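Long-range contacts in Pab-dependent poly(a)-specific ribonuclease subunit PAN2 (Neurospora crassa, PDB 4CZW), which probably trims the poly(A) tails of cytoplasmic mRNA as the catalytic exoribonuclease subunit of the PAN2-PAN3 deadenylation complex: residues K94-N104 and R556-R564; W405-L414 and K534-L542. One frame throughout, in Å; residues are numbered along the deposited sequence.

Contact 1 (K94-N104 and R556-R564); sequences KGEGPSCHATN and RVINIQVPR
Lys94, at the end of helix 81-94, lays CD of its aliphatic chain near the backbone of Gln561, while Gly95 CA faces the amide end of that glutamine. Glu96 spreads its carboxylate over the guanidinium of Arg564: OE1 sits above the centre of that group, with the two planes 23° apart. The salt bridge, Glu96 OE1 to Arg564 NE at 3.4 Å, is therefore one of charge, since no guanidinium N-H points at the oxygen; the backbone N of Arg564 does bond to OE1, at 3.1 Å. A water accepts from both His101 N and Gln561 NE2. The imidazole of His101 lies nearly parallel to the Asn559 amide, ND2 over its rim, and NE2 makes a weak bond to Arg556 O at the ring edge. Asn559 CG stands anti to its own N (chi1 -161°), which carries the amide across the gap: ND2 gives a bond of 2.7 Å to His101 O, and OD1 takes a straight one (173°) from the backbone N of Asn104 at the start of helix 103-109. Asn104 ND2 in turn reaches Ile558 O at 3.0 Å. Asn559 also closes helix 551-558 as the C-prime residue of a Schellman motif. One buried amide thus joins a helix start in the USP-like domain to a helix end in the exonuclease domain, through several hydrogen bonds that probably fix its orientation.

Contact 2 (W405-L414 and K534-L542); sequences WKTRLDTSVL and KKLWVLVNL
Val413, Leu409 and Leu414 bury the most surface, packing on helix 529-541 of the exonuclease domain. Val413 spreads its methyls over the aliphatic parts of two lysines: CG2 is 3.8 Å from Lys535 CG and 4.0 Å from Lys534 CD. Lys535 NZ pairs with Asp494 and Lys534 NZ with Thr73 O, the Lys534 side chain lying about 7 Å from the zinc held by His70, Cys75, Cys80 and Cys83. Leu414 CD1 touches both Val538 CG1 and Leu539 CD2, each 3.8 Å away, and CD2 lies against the Lys535 backbone. Leu409, with CG anti to the backbone N (chi1 172°), splits its branches: CD1 meets Trp537 CZ3 at 3.8 Å, and CD2 lies near Val538 CG1. Trp405 CZ3 touches Trp537 CZ2 at 3.8 Å; Asn541 OD1 is 3.4 Å from Trp405 CH2, while ND2 stands over the centre of the Trp537 ring and bonds to Trp537 O. Replacing Asn541 by an alanine would probably leave the Trp405 rim and the Trp537 face without their packing amide, and Trp537 O with one bond fewer. A water bridges Asp410 O and Lys534 NZ; most of the contact is apolar, without direct hydrogen bonds between the segments, so the join probably depends more on shape.

In the fold
Contact 1 and contact 2 have centres about 17 Å apart and meet at helix 81-94 and helix 529-541. Along the chain the order is 94-104, 405-414, 534-542, 556-564, so the inner pair of segments makes contact 2 and the outer pair contact 1. Ile558 and Ile560 of contact 1 pack on Leu536 and Val540 of helix 529-541, while Val538, Trp537 and Asn541 of the same helix meet 405-414; Lys94 reaches Asn541 by a weak hydrogen bond. Exonuclease helices 529-541 and 551-558 pack against the USP-like domain and segment 405-414, consistent with a scaffold that probably helps to position the nuclease.

Contact 1 (K94-N104 and R556-R564)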
ATOM      1  N   LYS A  94      -6.148   3.704   8.427  1.00 46.61           N
ATOM      2  CA  LYS A  94      -6.425   3.317   9.808  1.00 45.57           C
ATOM      3  C   LYS A  94      -5.384   3.884  10.764  1.00 52.43           C
ATOM      4  O   LYS A  94      -5.701   4.231  11.902  1.00 54.00           O
ATOM      5  CB  LYS A  94      -6.466   1.794   9.958  1.00 41.11           C
ATOM      6  CG  LYS A  94      -7.693   1.114   9.382  1.00 51.57           C
ATOM      7  CD  LYS A  94      -7.833  -0.290   9.954  1.00 46.18           C
ATOM      8  CE  LYS A  94      -8.897  -1.089   9.226  1.00 41.74           C
ATOM      9  NZ  LYS A  94     -10.174  -0.336   9.099  1.00 57.99           N
ATOM     10  N   GLY A  95      -4.143   3.963  10.289  1.00 50.39           N
ATOM     11  CA  GLY A  95      -3.007   4.356  11.105  1.00 47.99           C
ATOM     12  C   GLY A  95      -3.194   5.608  11.937  1.00 49.65           C
ATOM     13  O   GLY A  95      -3.431   6.695  11.409  1.00 59.09           O
ATOM     14  N   GLU A  96      -3.086   5.446  13.251  1.00 50.02           N
ATOM     15  CA  GLU A  96      -3.222   6.558  14.182  1.00 51.97           C
ATOM     16  C   GLU A  96      -1.852   7.108  14.561  1.00 44.86           C
ATOM     17  O   GLU A  96      -1.743   8.181  15.153  1.00 51.37           O
ATOM     18  CB  GLU A  96      -3.984   6.116  15.432  1.00 49.74           C
ATOM     19  CG  GLU A  96      -5.384   5.590  15.151  1.00 46.70           C
ATOM     20  CD  GLU A  96      -5.985   4.865  16.340  1.00 53.69           C
ATOM     21  OE1 GLU A  96      -5.215   4.425  17.220  1.00 62.60           O
ATOM     22  OE2 GLU A  96      -7.225   4.735  16.395  1.00 49.94           O
ATOM     23  N   GLY A  97      -0.808   6.361  14.214  1.00 49.38           N
ATOM     24  CA  GLY A  97       0.555   6.759  14.514  1.00 39.35           C
ATOM     25  C   GLY A  97       1.166   7.611  13.419  1.00 40.53           C
ATOM     26  O   GLY A  97       0.523   7.884  12.407  1.00 42.26           O
ATOM     27  N   PRO A  98       2.422   8.037  13.617  1.00 46.75           N
ATOM     28  CA  PRO A  98       3.122   8.911  12.670  1.00 39.15           C
ATOM     29  C   PRO A  98       3.686   8.182  11.450  1.00 40.60           C
ATOM     30  O   PRO A  98       3.977   8.832  10.445  1.00 40.72           O
ATOM     31  CB  PRO A  98       4.256   9.494  13.516  1.00 44.23           C
ATOM     32  CG  PRO A  98       4.544   8.431  14.515  1.00 40.01           C
ATOM     33  CD  PRO A  98       3.219   7.790  14.833  1.00 38.44           C
ATOM     34  N   SER A  99       3.841   6.864  11.527  1.00 38.58           N
ATOM     35  CA  SER A  99       4.461   6.128  10.429  1.00 39.97           C
ATOM     36  C   SER A  99       3.905   4.721  10.233  1.00 45.81           C
ATOM     37  O   SER A  99       3.452   4.074  11.177  1.00 48.79           O
ATOM     38  CB  SER A  99       5.975   6.042  10.644  1.00 41.08           C
ATOM     39  OG  SER A  99       6.289   5.214  11.750  1.00 45.40           O
ATOM     40  N   CYS A 100       3.947   4.264   8.987  1.00 44.25           N
ATOM     41  CA  CYS A 100       3.627   2.885   8.643  1.00 28.99           C
ATOM     42  C   CYS A 100       4.808   2.285   7.890  1.00 43.81           C
ATOM     43  O   CYS A 100       5.826   2.948   7.697  1.00 39.71           O
ATOM     44  CB  CYS A 100       2.355   2.808   7.794  1.00 33.77           C
ATOM     45  SG  CYS A 100       0.847   3.367   8.622  1.00 46.61           S
ATOM     46  N   HIS A 101       4.677   1.031   7.471  1.00 42.87           N
ATOM     47  CA  HIS A 101       5.693   0.408   6.631  1.00 34.45           C
ATOM     48  C   HIS A 101       5.076  -0.691   5.772  1.00 45.29           C
ATOM     49  O   HIS A 101       4.124  -1.354   6.184  1.00 43.18           O
ATOM     50  CB  HIS A 101       6.842  -0.148   7.480  1.00 31.88           C
ATOM     51  CG  HIS A 101       6.463  -1.321   8.330  1.00 42.54           C
ATOM     52  ND1 HIS A 101       6.731  -2.622   7.964  1.00 43.40           N
ATOM     53  CD2 HIS A 101       5.848  -1.387   9.534  1.00 42.46           C
ATOM     54  CE1 HIS A 101       6.293  -3.440   8.904  1.00 42.70           C
ATOM     55  NE2 HIS A 101       5.753  -2.717   9.868  1.00 44.21           N
ATOM     56  N   ALA A 102       5.619  -0.870   4.573  1.00 44.70           N
ATOM     57  CA  ALA A 102       5.068  -1.824   3.617  1.00 46.52           C
ATOM     58  C   ALA A 102       5.997  -3.016   3.413  1.00 48.68           C
ATOM     59  O   ALA A 102       6.311  -3.378   2.280  1.00 56.90           O
ATOM     60  CB  ALA A 102       4.792  -1.136   2.288  1.00 43.17           C
ATOM     61  N   THR A 103       6.425  -3.623   4.515  1.00 48.25           N
ATOM     62  CA  THR A 103       7.356  -4.748   4.468  1.00 46.34           C
ATOM     63  C   THR A 103       6.782  -5.950   3.720  1.00 45.22           C
ATOM     64  O   THR A 103       7.419  -6.482   2.811  1.00 47.46           O
ATOM     65  CB  THR A 103       7.763  -5.193   5.885  1.00 40.98           C
ATOM     66  OG1 THR A 103       8.471  -4.132   6.538  1.00 51.94           O
ATOM     67  CG2 THR A 103       8.653  -6.421   5.823  1.00 35.95           C
ATOM     68  N   ASN A 104       5.581  -6.368   4.106  1.00 42.91           N
ATOM     69  CA  ASN A 104       4.934  -7.528   3.496  1.00 49.79           C
ATOM     70  C   ASN A 104       4.728  -7.372   1.992  1.00 52.82           C
ATOM     71  O   ASN A 104       4.833  -8.340   1.238  1.00 47.55           O
ATOM     72  CB  ASN A 104       3.583  -7.800   4.162  1.00 37.18           C
ATOM     73  CG  ASN A 104       3.720  -8.250   5.604  1.00 41.07           C
ATOM     74  OD1 ASN A 104       4.822  -8.504   6.088  1.00 44.55           O
ATOM     75  ND2 ASN A 104       2.590  -8.367   6.294  1.00 36.32           N
ATOM     76  N   ARG A 556       3.784  -4.810  14.524  1.00 37.24           N
ATOM     77  CA  ARG A 556       4.830  -4.267  13.665  1.00 39.75           C
ATOM     78  C   ARG A 556       5.413  -5.332  12.740  1.00 48.48           C
ATOM     79  O   ARG A 556       5.605  -5.094  11.548  1.00 50.59           O
ATOM     80  CB  ARG A 556       5.937  -3.637  14.509  1.00 30.56           C
ATOM     81  CG  ARG A 556       7.231  -3.408  13.751  1.00 42.29           C
ATOM     82  CD  ARG A 556       8.149  -2.466  14.503  1.00 38.98           C
ATOM     83  NE  ARG A 556       7.657  -1.092  14.470  1.00 51.84           N
ATOM     84  CZ  ARG A 556       7.966  -0.214  13.520  1.00 48.18           C
ATOM     85  NH1 ARG A 556       8.768  -0.566  12.525  1.00 48.58           N
ATOM     86  NH2 ARG A 556       7.473   1.016  13.567  1.00 35.85           N
ATOM     87  N   VAL A 557       5.690  -6.507  13.295  1.00 42.66           N
ATOM     88  CA  VAL A 557       6.251  -7.606  12.517  1.00 45.55           C
ATOM     89  C   VAL A 557       5.164  -8.272  11.674  1.00 33.74           C
ATOM     90  O   VAL A 557       5.423  -8.740  10.564  1.00 39.37           O
ATOM     91  CB  VAL A 557       6.932  -8.644  13.429  1.00 48.80           C
ATOM     92  CG1 VAL A 557       7.572  -9.749  12.604  1.00 41.88           C
ATOM     93  CG2 VAL A 557       7.975  -7.962  14.299  1.00 37.05           C
ATOM     94  N   ILE A 558       3.942  -8.298  12.201  1.00 38.60           N
ATOM     95  CA  ILE A 558       2.784  -8.749  11.435  1.00 38.49           C
ATOM     96  C   ILE A 558       2.546  -7.785  10.272  1.00 44.18           C
ATOM     97  O   ILE A 558       2.004  -8.167   9.231  1.00 45.20           O
ATOM     98  CB  ILE A 558       1.518  -8.850  12.328  1.00 41.77           C
ATOM     99  CG1 ILE A 558       1.678  -9.966  13.361  1.00 42.23           C
ATOM    100  CG2 ILE A 558       0.267  -9.107  11.501  1.00 29.96           C
ATOM    101  CD1 ILE A 558       0.500 -10.098  14.302  1.00 35.79           C
ATOM    102  N   ASN A 559       2.989  -6.541  10.459  1.00 43.99           N
ATOM    103  CA  ASN A 559       2.810  -5.456   9.493  1.00 45.45           C
ATOM    104  C   ASN A 559       1.331  -5.125   9.326  1.00 44.56           C
ATOM    105  O   ASN A 559       0.763  -5.279   8.245  1.00 41.74           O
ATOM    106  CB  ASN A 559       3.441  -5.808   8.141  1.00 40.08           C
ATOM    107  CG  ASN A 559       3.694  -4.589   7.271  1.00 39.11           C
ATOM    108  OD1 ASN A 559       4.297  -4.692   6.204  1.00 46.00           O
ATOM    109  ND2 ASN A 559       3.248  -3.424   7.731  1.00 42.80           N
ATOM    110  N   ILE A 560       0.719  -4.664  10.412  1.00 40.60           N
ATOM    111  CA  ILE A 560      -0.693  -4.313  10.413  1.00 37.31           C
ATOM    112  C   ILE A 560      -0.939  -3.148  11.372  1.00 43.08           C
ATOM    113  O   ILE A 560      -0.142  -2.900  12.278  1.00 45.02           O
ATOM    114  CB  ILE A 560      -1.570  -5.522  10.811  1.00 35.62           C
ATOM    115  CG1 ILE A 560      -3.009  -5.338  10.321  1.00 41.02           C
ATOM    116  CG2 ILE A 560      -1.520  -5.759  12.314  1.00 39.83           C
ATOM    117  CD1 ILE A 560      -3.894  -6.534  10.578  1.00 41.18           C
ATOM    118  N   GLN A 561      -2.031  -2.422  11.152  1.00 44.14           N
ATOM    119  CA  GLN A 561      -2.405  -1.309  12.017  1.00 39.47           C
ATOM    120  C   GLN A 561      -3.762  -1.565  12.663  1.00 46.70           C
ATOM    121  O   GLN A 561      -4.753  -1.798  11.972  1.00 46.95           O
ATOM    122  CB  GLN A 561      -2.432   0.002  11.229  1.00 38.93           C
ATOM    123  CG  GLN A 561      -1.065   0.487  10.766  1.00 43.88           C
ATOM    124  CD  GLN A 561      -0.263   1.135  11.879  1.00 45.56           C
ATOM    125  OE1 GLN A 561      -0.811   1.532  12.907  1.00 48.13           O
ATOM    126  NE2 GLN A 561       1.045   1.244  11.678  1.00 45.10           N
ATOM    127  N   VAL A 562      -3.799  -1.526  13.991  1.00 41.49           N
ATOM    128  CA  VAL A 562      -5.036  -1.752  14.727  1.00 35.52           C
ATOM    129  C   VAL A 562      -5.397  -0.527  15.560  1.00 34.98           C
ATOM    130  O   VAL A 562      -4.580  -0.046  16.346  1.00 42.04           O
ATOM    131  CB  VAL A 562      -4.929  -2.983  15.650  1.00 42.46           C
ATOM    132  CG1 VAL A 562      -6.281  -3.301  16.269  1.00 38.25           C
ATOM    133  CG2 VAL A 562      -4.399  -4.183  14.880  1.00 36.72           C
ATOM    134  N   PRO A 563      -6.626  -0.012  15.381  1.00 40.74           N
ATOM    135  CA  PRO A 563      -7.126   1.148  16.129  1.00 38.32           C
ATOM    136  C   PRO A 563      -7.039   0.945  17.641  1.00 45.72           C
ATOM    137  O   PRO A 563      -7.182  -0.181  18.116  1.00 41.78           O
ATOM    138  CB  PRO A 563      -8.583   1.256  15.674  1.00 38.58           C
ATOM    139  CG  PRO A 563      -8.594   0.638  14.317  1.00 34.61           C
ATOM    140  CD  PRO A 563      -7.604  -0.488  14.386  1.00 37.84           C
ATOM    141  N   ARG A 564      -6.809   2.030  18.377  1.00 50.77           N
ATOM    142  CA  ARG A 564      -6.613   1.965  19.824  1.00 39.36           C
ATOM    143  C   ARG A 564      -7.784   1.326  20.565  1.00 47.11           C
ATOM    144  O   ARG A 564      -7.587   0.612  21.549  1.00 48.33           O
ATOM    145  CB  ARG A 564      -6.357   3.366  20.386  1.00 50.71           C
ATOM    146  CG  ARG A 564      -4.893   3.772  20.405  1.00 65.92           C
ATOM    147  CD  ARG A 564      -4.710   5.158  21.004  1.00 82.72           C
ATOM    148  NE  ARG A 564      -5.209   6.208  20.121  1.00 90.41           N
ATOM    149  CZ  ARG A 564      -4.459   6.855  19.235  1.00 84.17           C
ATOM    150  NH1 ARG A 564      -3.172   6.562  19.113  1.00 77.83           N
ATOM    151  NH2 ARG A 564      -4.996   7.797  18.471  1.00 81.96           N
TER
HETATM  152  O   HOH W   1       2.402  -0.142   9.201  1.00 42.88           O

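Contact 2 (W405-L414 and K534-L542)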
ATOM      1  N   TRP A 405     -16.897  -2.866   0.707  1.00 46.54           N
ATOM      2  CA  TRP A 405     -15.811  -3.819   0.906  1.00 48.72           C
ATOM      3  C   TRP A 405     -15.715  -4.201   2.378  1.00 51.24           C
ATOM      4  O   TRP A 405     -15.352  -5.326   2.719  1.00 50.07           O
ATOM      5  CB  TRP A 405     -14.478  -3.243   0.416  1.00 47.02           C
ATOM      6  CG  TRP A 405     -13.983  -2.070   1.216  1.00 47.38           C
ATOM      7  CD1 TRP A 405     -14.241  -0.752   0.983  1.00 47.27           C
ATOM      8  CD2 TRP A 405     -13.141  -2.114   2.378  1.00 46.06           C
ATOM      9  NE1 TRP A 405     -13.615   0.029   1.925  1.00 44.58           N
ATOM     10  CE2 TRP A 405     -12.935  -0.783   2.792  1.00 45.27           C
ATOM     11  CE3 TRP A 405     -12.546  -3.148   3.106  1.00 50.27           C
ATOM     12  CZ2 TRP A 405     -12.156  -0.459   3.903  1.00 44.76           C
ATOM     13  CZ3 TRP A 405     -11.773  -2.825   4.208  1.00 44.79           C
ATOM     14  CH2 TRP A 405     -11.585  -1.492   4.596  1.00 39.22           C
ATOM     15  N   LYS A 406     -16.050  -3.253   3.246  1.00 49.64           N
ATOM     16  CA  LYS A 406     -16.034  -3.481   4.684  1.00 49.22           C
ATOM     17  C   LYS A 406     -17.379  -4.029   5.149  1.00 52.35           C
ATOM     18  O   LYS A 406     -17.439  -4.938   5.977  1.00 58.51           O
ATOM     19  CB  LYS A 406     -15.696  -2.185   5.423  1.00 51.23           C
ATOM     20  CG  LYS A 406     -15.354  -2.361   6.891  1.00 46.12           C
ATOM     21  CD  LYS A 406     -14.833  -1.058   7.479  1.00 52.84           C
ATOM     22  CE  LYS A 406     -14.404  -1.229   8.925  1.00 58.73           C
ATOM     23  NZ  LYS A 406     -13.831   0.031   9.476  1.00 60.51           N
ATOM     24  N   THR A 407     -18.455  -3.472   4.599  1.00 48.37           N
ATOM     25  CA  THR A 407     -19.811  -3.891   4.939  1.00 48.16           C
ATOM     26  C   THR A 407     -20.059  -5.352   4.575  1.00 57.11           C
ATOM     27  O   THR A 407     -20.565  -6.127   5.387  1.00 64.42           O
ATOM     28  CB  THR A 407     -20.861  -3.010   4.232  1.00 55.25           C
ATOM     29  OG1 THR A 407     -20.757  -1.663   4.710  1.00 61.53           O
ATOM     30  CG2 THR A 407     -22.265  -3.528   4.497  1.00 57.52           C
ATOM     31  N   ARG A 408     -19.695  -5.727   3.353  1.00 54.96           N
ATOM     32  CA  ARG A 408     -19.861  -7.103   2.901  1.00 54.21           C
ATOM     33  C   ARG A 408     -18.512  -7.804   2.771  1.00 52.19           C
ATOM     34  O   ARG A 408     -18.238  -8.467   1.769  1.00 51.57           O
ATOM     35  CB  ARG A 408     -20.616  -7.145   1.572  1.00 53.66           C
ATOM     36  CG  ARG A 408     -22.045  -6.633   1.664  1.00 56.39           C
ATOM     37  CD  ARG A 408     -22.832  -6.938   0.400  1.00 73.95           C
ATOM     38  NE  ARG A 408     -22.282  -6.263  -0.771  1.00 78.37           N
ATOM     39  CZ  ARG A 408     -22.627  -5.039  -1.156  1.00 85.14           C
ATOM     40  NH1 ARG A 408     -23.522  -4.350  -0.461  1.00 88.77           N
ATOM     41  NH2 ARG A 408     -22.076  -4.502  -2.236  1.00 76.14           N
ATOM     42  N   LEU A 409     -17.679  -7.650   3.794  1.00 53.03           N
ATOM     43  CA  LEU A 409     -16.373  -8.298   3.843  1.00 52.18           C
ATOM     44  C   LEU A 409     -16.504  -9.818   3.856  1.00 48.54           C
ATOM     45  O   LEU A 409     -17.290 -10.374   4.623  1.00 55.31           O
ATOM     46  CB  LEU A 409     -15.598  -7.826   5.075  1.00 49.06           C
ATOM     47  CG  LEU A 409     -14.282  -8.534   5.406  1.00 48.07           C
ATOM     48  CD1 LEU A 409     -13.231  -8.245   4.349  1.00 48.46           C
ATOM     49  CD2 LEU A 409     -13.790  -8.125   6.788  1.00 45.59           C
ATOM     50  N   ASP A 410     -15.735 -10.488   3.003  1.00 51.77           N
ATOM     51  CA  ASP A 410     -15.749 -11.946   2.953  1.00 45.97           C
ATOM     52  C   ASP A 410     -14.954 -12.521   4.120  1.00 53.16           C
ATOM     53  O   ASP A 410     -13.816 -12.119   4.365  1.00 51.66           O
ATOM     54  CB  ASP A 410     -15.184 -12.447   1.623  1.00 46.27           C
ATOM     55  CG  ASP A 410     -15.355 -13.942   1.446  1.00 54.35           C
ATOM     56  OD1 ASP A 410     -14.480 -14.702   1.910  1.00 51.08           O
ATOM     57  OD2 ASP A 410     -16.366 -14.359   0.842  1.00 57.30           O
ATOM     58  N   THR A 411     -15.557 -13.465   4.835  1.00 56.46           N
ATOM     59  CA  THR A 411     -14.960 -14.008   6.051  1.00 51.69           C
ATOM     60  C   THR A 411     -14.684 -15.506   5.954  1.00 50.08           C
ATOM     61  O   THR A 411     -14.428 -16.161   6.964  1.00 53.93           O
ATOM     62  CB  THR A 411     -15.864 -13.760   7.272  1.00 50.05           C
ATOM     63  OG1 THR A 411     -17.077 -14.512   7.129  1.00 46.94           O
ATOM     64  CG2 THR A 411     -16.202 -12.281   7.396  1.00 34.73           C
ATOM     65  N   SER A 412     -14.729 -16.039   4.737  1.00 52.25           N
ATOM     66  CA  SER A 412     -14.598 -17.478   4.517  1.00 55.64           C
ATOM     67  C   SER A 412     -13.233 -18.028   4.932  1.00 52.04           C
ATOM     68  O   SER A 412     -13.098 -19.219   5.211  1.00 59.22           O
ATOM     69  CB  SER A 412     -14.856 -17.809   3.047  1.00 52.74           C
ATOM     70  OG  SER A 412     -13.920 -17.160   2.205  1.00 48.11           O
ATOM     71  N   VAL A 413     -12.227 -17.160   4.973  1.00 49.55           N
ATOM     72  CA  VAL A 413     -10.870 -17.574   5.315  1.00 49.73           C
ATOM     73  C   VAL A 413     -10.773 -17.988   6.785  1.00 58.77           C
ATOM     74  O   VAL A 413      -9.899 -18.768   7.167  1.00 59.48           O
ATOM     75  CB  VAL A 413      -9.850 -16.445   5.012  1.00 49.32           C
ATOM     76  CG1 VAL A 413     -10.090 -15.241   5.914  1.00 44.00           C
ATOM     77  CG2 VAL A 413      -8.418 -16.951   5.145  1.00 39.50           C
ATOM     78  N   LEU A 414     -11.690 -17.481   7.603  1.00 54.68           N
ATOM     79  CA  LEU A 414     -11.690 -17.774   9.033  1.00 54.58           C
ATOM     80  C   LEU A 414     -12.251 -19.158   9.339  1.00 64.17           C
ATOM     81  O   LEU A 414     -11.925 -19.754  10.367  1.00 60.94           O
ATOM     82  CB  LEU A 414     -12.494 -16.715   9.792  1.00 54.50           C
ATOM     83  CG  LEU A 414     -11.987 -15.273   9.745  1.00 53.98           C
ATOM     84  CD1 LEU A 414     -12.939 -14.348  10.486  1.00 42.43           C
ATOM     85  CD2 LEU A 414     -10.584 -15.175  10.325  1.00 45.98           C
ATOM     86  N   LYS A 534      -4.361 -12.650   6.104  1.00 43.48           N
ATOM     87  CA  LYS A 534      -5.725 -12.396   5.656  1.00 45.35           C
ATOM     88  C   LYS A 534      -6.722 -12.588   6.792  1.00 46.79           C
ATOM     89  O   LYS A 534      -7.678 -11.826   6.924  1.00 45.72           O
ATOM     90  CB  LYS A 534      -6.078 -13.310   4.482  1.00 43.16           C
ATOM     91  CG  LYS A 534      -7.398 -12.982   3.805  1.00 38.60           C
ATOM     92  CD  LYS A 534      -7.686 -13.956   2.673  1.00 48.94           C
ATOM     93  CE  LYS A 534      -8.983 -13.617   1.959  1.00 51.49           C
ATOM     94  NZ  LYS A 534      -8.907 -12.304   1.259  1.00 51.14           N
ATOM     95  N   LYS A 535      -6.486 -13.607   7.614  1.00 45.26           N
ATOM     96  CA  LYS A 535      -7.338 -13.881   8.765  1.00 53.35           C
ATOM     97  C   LYS A 535      -7.317 -12.717   9.747  1.00 48.53           C
ATOM     98  O   LYS A 535      -8.364 -12.229  10.170  1.00 45.03           O
ATOM     99  CB  LYS A 535      -6.895 -15.166   9.469  1.00 42.96           C
ATOM    100  CG  LYS A 535      -6.912 -16.400   8.585  1.00 45.39           C
ATOM    101  CD  LYS A 535      -6.423 -17.620   9.343  1.00 38.20           C
ATOM    102  CE  LYS A 535      -6.400 -18.851   8.453  1.00 41.69           C
ATOM    103  NZ  LYS A 535      -5.889 -20.046   9.178  1.00 38.16           N
ATOM    104  N   LEU A 536      -6.115 -12.275  10.100  1.00 41.67           N
ATOM    105  CA  LEU A 536      -5.945 -11.178  11.045  1.00 44.11           C
ATOM    106  C   LEU A 536      -6.516  -9.876  10.494  1.00 45.15           C
ATOM    107  O   LEU A 536      -7.117  -9.094  11.228  1.00 44.09           O
ATOM    108  CB  LEU A 536      -4.466 -10.999  11.393  1.00 43.99           C
ATOM    109  CG  LEU A 536      -3.758 -12.236  11.949  1.00 39.37           C
ATOM    110  CD1 LEU A 536      -2.319 -11.914  12.318  1.00 29.26           C
ATOM    111  CD2 LEU A 536      -4.514 -12.791  13.145  1.00 39.94           C
ATOM    112  N   TRP A 537      -6.329  -9.654   9.195  1.00 44.47           N
ATOM    113  CA  TRP A 537      -6.820  -8.444   8.545  1.00 36.23           C
ATOM    114  C   TRP A 537      -8.344  -8.392   8.558  1.00 38.62           C
ATOM    115  O   TRP A 537      -8.935  -7.331   8.759  1.00 36.73           O
ATOM    116  CB  TRP A 537      -6.304  -8.358   7.106  1.00 39.26           C
ATOM    117  CG  TRP A 537      -6.711  -7.098   6.405  1.00 40.34           C
ATOM    118  CD1 TRP A 537      -6.153  -5.861   6.551  1.00 42.94           C
ATOM    119  CD2 TRP A 537      -7.765  -6.950   5.444  1.00 36.24           C
ATOM    120  NE1 TRP A 537      -6.794  -4.952   5.744  1.00 42.63           N
ATOM    121  CE2 TRP A 537      -7.787  -5.596   5.054  1.00 39.54           C
ATOM    122  CE3 TRP A 537      -8.693  -7.830   4.876  1.00 40.20           C
ATOM    123  CZ2 TRP A 537      -8.698  -5.101   4.123  1.00 40.95           C
ATOM    124  CZ3 TRP A 537      -9.597  -7.337   3.953  1.00 41.98           C
ATOM    125  CH2 TRP A 537      -9.593  -5.985   3.585  1.00 45.48           C
ATOM    126  N   VAL A 538      -8.974  -9.542   8.339  1.00 45.23           N
ATOM    127  CA  VAL A 538     -10.429  -9.641   8.382  1.00 43.04           C
ATOM    128  C   VAL A 538     -10.940  -9.358   9.792  1.00 40.44           C
ATOM    129  O   VAL A 538     -11.901  -8.609   9.976  1.00 45.25           O
ATOM    130  CB  VAL A 538     -10.916 -11.034   7.921  1.00 44.50           C
ATOM    131  CG1 VAL A 538     -12.370 -11.255   8.308  1.00 44.49           C
ATOM    132  CG2 VAL A 538     -10.735 -11.187   6.420  1.00 39.53           C
ATOM    133  N   LEU A 539     -10.278  -9.946  10.784  1.00 44.31           N
ATOM    134  CA  LEU A 539     -10.665  -9.781  12.182  1.00 44.82           C
ATOM    135  C   LEU A 539     -10.593  -8.322  12.628  1.00 47.38           C
ATOM    136  O   LEU A 539     -11.397  -7.879  13.448  1.00 45.08           O
ATOM    137  CB  LEU A 539      -9.782 -10.648  13.082  1.00 43.04           C
ATOM    138  CG  LEU A 539      -9.990 -12.160  12.965  1.00 40.60           C
ATOM    139  CD1 LEU A 539      -8.937 -12.914  13.761  1.00 39.83           C
ATOM    140  CD2 LEU A 539     -11.389 -12.544  13.421  1.00 37.42           C
ATOM    141  N   VAL A 540      -9.634  -7.580  12.085  1.00 41.12           N
ATOM    142  CA  VAL A 540      -9.509  -6.158  12.389  1.00 41.70           C
ATOM    143  C   VAL A 540     -10.694  -5.380  11.824  1.00 44.54           C
ATOM    144  O   VAL A 540     -11.302  -4.566  12.520  1.00 47.47           O
ATOM    145  CB  VAL A 540      -8.199  -5.569  11.830  1.00 41.83           C
ATOM    146  CG1 VAL A 540      -8.187  -4.054  11.972  1.00 35.99           C
ATOM    147  CG2 VAL A 540      -7.000  -6.180  12.534  1.00 45.37           C
ATOM    148  N   ASN A 541     -11.024  -5.643  10.564  1.00 46.76           N
ATOM    149  CA  ASN A 541     -12.116  -4.941   9.895  1.00 55.69           C
ATOM    150  C   ASN A 541     -13.496  -5.404  10.350  1.00 50.37           C
ATOM    151  O   ASN A 541     -14.498  -4.745  10.074  1.00 53.71           O
ATOM    152  CB  ASN A 541     -11.992  -5.090   8.379  1.00 45.30           C
ATOM    153  CG  ASN A 541     -10.883  -4.235   7.799  1.00 48.29           C
ATOM    154  OD1 ASN A 541     -11.039  -3.025   7.635  1.00 54.78           O
ATOM    155  ND2 ASN A 541      -9.755  -4.861   7.485  1.00 44.65           N
ATOM    156  N   LEU A 542     -13.552  -6.537  11.041  1.00 49.35           N
ATOM    157  CA  LEU A 542     -14.804  -6.998  11.629  1.00 46.78           C
ATOM    158  C   LEU A 542     -15.095  -6.224  12.910  1.00 44.21           C
ATOM    159  O   LEU A 542     -16.224  -6.217  13.402  1.00 45.37           O
ATOM    160  CB  LEU A 542     -14.760  -8.502  11.907  1.00 50.39           C
ATOM    161  CG  LEU A 542     -14.935  -9.422  10.698  1.00 44.97           C
ATOM    162  CD1 LEU A 542     -14.837 -10.883  11.109  1.00 47.83           C
ATOM    163  CD2 LEU A 542     -16.259  -9.149  10.004  1.00 39.06           C
TER
HETATM  164  O   HOH W   2     -11.317 -11.476   2.958  1.00 46.32           O